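Local coordinates for protein putative polyprenyl synthetase (PDB 3NF2) that is a putative polyprenyl synthetase of the FPP/GGPP synthase family that probably joins isoprenoid units into longer prenyl diphosphates with the help of magnesium, at residues L92-M97 / D157-D162. Numbering follows the deposited sequence.
Sequences LHDDLM and DGQAQD
Asp94 on helix 77-98 and Gln159 on helix 139-165 mark the closest backbone approach, their CA atoms 7.3 Å apart. Gln159 spans this gap: chi1 of -175° extends CG away from its own backbone N, toward the neighbouring helix, and a bend at chi2 lays the amide against the Asp94 carboxylate. The two flat groups stack with planes 20° apart, the side chains running past each other in opposite senses, with Asp94 OD1 3.4 Å from Gln159 CD. Met97 crosses the Gln159 chain at a slant, its methyl CE 3.8 Å from Gln159 CG. NE2 donates to Asp98 OD1, which helps set which way round the amide lies, while Leu120 of the second subunit also packs on Gln159. With an alanine here, the Asp94 carboxylate would probably lose the flat group covering it, Asp98 OD1 its amide donor and Met97 CE its packing partner. Asp94, Asp95 and Asp98 form the DDxxD motif, which in relatives binds magnesium ions that in turn hold the allylic substrate's diphosphate; a sulfate near Gln159 is consistent with such an anion pocket. Asp94 OD2 and Gln159 OE1, 3.5 Å apart, are both acceptors and cannot bond as placed; the glutamine thus meets one motif acid by stacking and gives an N-H to another.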
ATOM      1  N   LEU A  92      10.504   1.684   1.712  1.00 47.66           N
ATOM      2  CA  LEU A  92      10.101   1.474   3.098  1.00 43.90           C
ATOM      3  C   LEU A  92       9.695   0.026   3.348  1.00 43.32           C
ATOM      4  O   LEU A  92      10.162  -0.602   4.289  1.00 39.09           O
ATOM      5  CB  LEU A  92       8.945   2.413   3.458  1.00 41.51           C
ATOM      6  CG  LEU A  92       9.321   3.864   3.767  1.00 46.57           C
ATOM      7  CD1 LEU A  92       8.120   4.770   3.637  1.00 50.08           C
ATOM      8  CD2 LEU A  92       9.924   3.985   5.151  1.00 41.11           C
ATOM      9  N   HIS A  93       8.844  -0.491   2.471  1.00 36.78           N
ATOM     10  CA  HIS A  93       8.368  -1.860   2.563  1.00 42.51           C
ATOM     11  C   HIS A  93       9.408  -2.893   2.155  1.00 39.17           C
ATOM     12  O   HIS A  93       9.562  -3.902   2.845  1.00 38.89           O
ATOM     13  CB  HIS A  93       7.095  -2.029   1.734  1.00 37.55           C
ATOM     14  CG  HIS A  93       5.892  -1.388   2.348  1.00 32.23           C
ATOM     15  ND1 HIS A  93       4.614  -1.620   1.889  1.00 38.11           N
ATOM     16  CD2 HIS A  93       5.768  -0.540   3.397  1.00 27.94           C
ATOM     17  CE1 HIS A  93       3.758  -0.932   2.620  1.00 33.23           C
ATOM     18  NE2 HIS A  93       4.433  -0.267   3.539  1.00 36.11           N
ATOM     19  N   ASP A  94      10.116  -2.651   1.047  1.00 38.21           N
ATOM     20  CA  ASP A  94      11.165  -3.591   0.615  1.00 41.50           C
ATOM     21  C   ASP A  94      12.264  -3.757   1.661  1.00 38.73           C
ATOM     22  O   ASP A  94      12.696  -4.875   1.912  1.00 43.28           O
ATOM     23  CB  ASP A  94      11.777  -3.216  -0.735  1.00 41.64           C
ATOM     24  CG  ASP A  94      10.789  -3.319  -1.888  1.00 47.94           C
ATOM     25  OD1 ASP A  94       9.639  -3.771  -1.678  1.00 45.65           O
ATOM     26  OD2 ASP A  94      11.163  -2.919  -3.011  1.00 43.27           O
ATOM     27  N   ASP A  95      12.685  -2.659   2.284  1.00 41.96           N
ATOM     28  CA  ASP A  95      13.719  -2.716   3.326  1.00 45.44           C
ATOM     29  C   ASP A  95      13.293  -3.561   4.517  1.00 49.43           C
ATOM     30  O   ASP A  95      14.109  -4.295   5.085  1.00 53.07           O
ATOM     31  CB  ASP A  95      14.108  -1.317   3.807  1.00 46.33           C
ATOM     32  CG  ASP A  95      14.989  -0.566   2.807  1.00 53.71           C
ATOM     33  OD1 ASP A  95      15.508  -1.186   1.855  1.00 51.33           O
ATOM     34  OD2 ASP A  95      15.165   0.660   2.984  1.00 58.92           O
ATOM     35  N   LEU A  96      12.017  -3.462   4.883  1.00 45.00           N
ATOM     36  CA  LEU A  96      11.492  -4.240   5.985  1.00 45.70           C
ATOM     37  C   LEU A  96      11.413  -5.713   5.606  1.00 49.76           C
ATOM     38  O   LEU A  96      11.852  -6.582   6.373  1.00 49.98           O
ATOM     39  CB  LEU A  96      10.125  -3.711   6.421  1.00 43.76           C
ATOM     40  CG  LEU A  96       9.410  -4.478   7.542  1.00 41.61           C
ATOM     41  CD1 LEU A  96      10.304  -4.739   8.788  1.00 38.66           C
ATOM     42  CD2 LEU A  96       8.179  -3.718   7.931  1.00 39.01           C
ATOM     43  N   MET A  97      10.872  -5.978   4.418  1.00 50.39           N
ATOM     44  CA  MET A  97      10.754  -7.331   3.886  1.00 48.32           C
ATOM     45  C   MET A  97      12.122  -8.011   3.741  1.00 51.87           C
ATOM     46  O   MET A  97      12.246  -9.209   3.969  1.00 55.03           O
ATOM     47  CB  MET A  97      10.030  -7.312   2.532  1.00 48.05           C
ATOM     48  CG  MET A  97       8.531  -7.065   2.623  1.00 42.52           C
ATOM     49  SD  MET A  97       7.680  -7.262   1.051  1.00 33.23           S
ATOM     50  CE  MET A  97       7.595  -5.587   0.487  1.00 33.16           C
ATOM     51  N   ASP A 157       5.175  -6.914  -8.060  1.00 36.25           N
ATOM     52  CA  ASP A 157       5.534  -8.148  -8.784  1.00 38.20           C
ATOM     53  C   ASP A 157       7.016  -8.438  -8.699  1.00 40.11           C
ATOM     54  O   ASP A 157       7.409  -9.581  -8.461  1.00 40.32           O
ATOM     55  CB  ASP A 157       5.160  -8.075 -10.267  1.00 43.65           C
ATOM     56  CG  ASP A 157       3.672  -8.227 -10.516  1.00 51.64           C
ATOM     57  OD1 ASP A 157       3.253  -8.022 -11.680  1.00 51.38           O
ATOM     58  OD2 ASP A 157       2.927  -8.540  -9.560  1.00 47.16           O
ATOM     59  N   GLY A 158       7.830  -7.396  -8.885  1.00 34.10           N
ATOM     60  CA  GLY A 158       9.281  -7.529  -8.872  1.00 35.00           C
ATOM     61  C   GLY A 158       9.791  -7.977  -7.525  1.00 34.33           C
ATOM     62  O   GLY A 158      10.672  -8.827  -7.445  1.00 33.66           O
ATOM     63  N   GLN A 159       9.215  -7.394  -6.480  1.00 28.98           N
ATOM     64  CA  GLN A 159       9.473  -7.800  -5.108  1.00 34.95           C
ATOM     65  C   GLN A 159       9.005  -9.232  -4.794  1.00 36.71           C
ATOM     66  O   GLN A 159       9.702  -9.961  -4.085  1.00 39.43           O
ATOM     67  CB  GLN A 159       8.866  -6.777  -4.136  1.00 32.01           C
ATOM     68  CG  GLN A 159       9.181  -7.036  -2.672  1.00 39.50           C
ATOM     69  CD  GLN A 159      10.665  -6.979  -2.355  1.00 45.62           C
ATOM     70  OE1 GLN A 159      11.455  -6.402  -3.109  1.00 42.69           O
ATOM     71  NE2 GLN A 159      11.050  -7.573  -1.224  1.00 40.48           N
ATOM     72  N   ALA A 160       7.852  -9.637  -5.334  1.00 36.62           N
ATOM     73  CA  ALA A 160       7.388 -11.030  -5.221  1.00 36.93           C
ATOM     74  C   ALA A 160       8.379 -11.985  -5.863  1.00 44.01           C
ATOM     75  O   ALA A 160       8.701 -13.037  -5.295  1.00 44.14           O
ATOM     76  CB  ALA A 160       5.999 -11.213  -5.856  1.00 32.96           C
ATOM     77  N   GLN A 161       8.867 -11.606  -7.041  1.00 40.62           N
ATOM     78  CA  GLN A 161       9.905 -12.360  -7.726  1.00 40.05           C
ATOM     79  C   GLN A 161      11.168 -12.446  -6.863  1.00 39.28           C
ATOM     80  O   GLN A 161      11.746 -13.524  -6.713  1.00 39.38           O
ATOM     81  CB  GLN A 161      10.181 -11.753  -9.112  1.00 37.78           C
ATOM     82  CG  GLN A 161       9.082 -12.096 -10.122  1.00 33.29           C
ATOM     83  CD  GLN A 161       8.906 -11.091 -11.271  1.00 49.59           C
ATOM     84  OE1 GLN A 161       9.675 -10.138 -11.434  1.00 43.47           O
ATOM     85  NE2 GLN A 161       7.872 -11.317 -12.082  1.00 36.94           N
ATOM     86  N   ASP A 162      11.565 -11.325  -6.271  1.00 38.62           N
ATOM     87  CA  ASP A 162      12.750 -11.295  -5.407  1.00 45.88           C
ATOM     88  C   ASP A 162      12.628 -12.305  -4.265  1.00 48.16           C
ATOM     89  O   ASP A 162      13.496 -13.159  -4.101  1.00 53.05           O
ATOM     90  CB  ASP A 162      13.002  -9.890  -4.865  1.00 39.01           C
ATOM     91  CG  ASP A 162      14.363  -9.757  -4.221  1.00 50.95           C
ATOM     92  OD1 ASP A 162      15.257  -9.165  -4.853  1.00 54.99           O
ATOM     93  OD2 ASP A 162      14.554 -10.255  -3.090  1.00 62.64           O
TER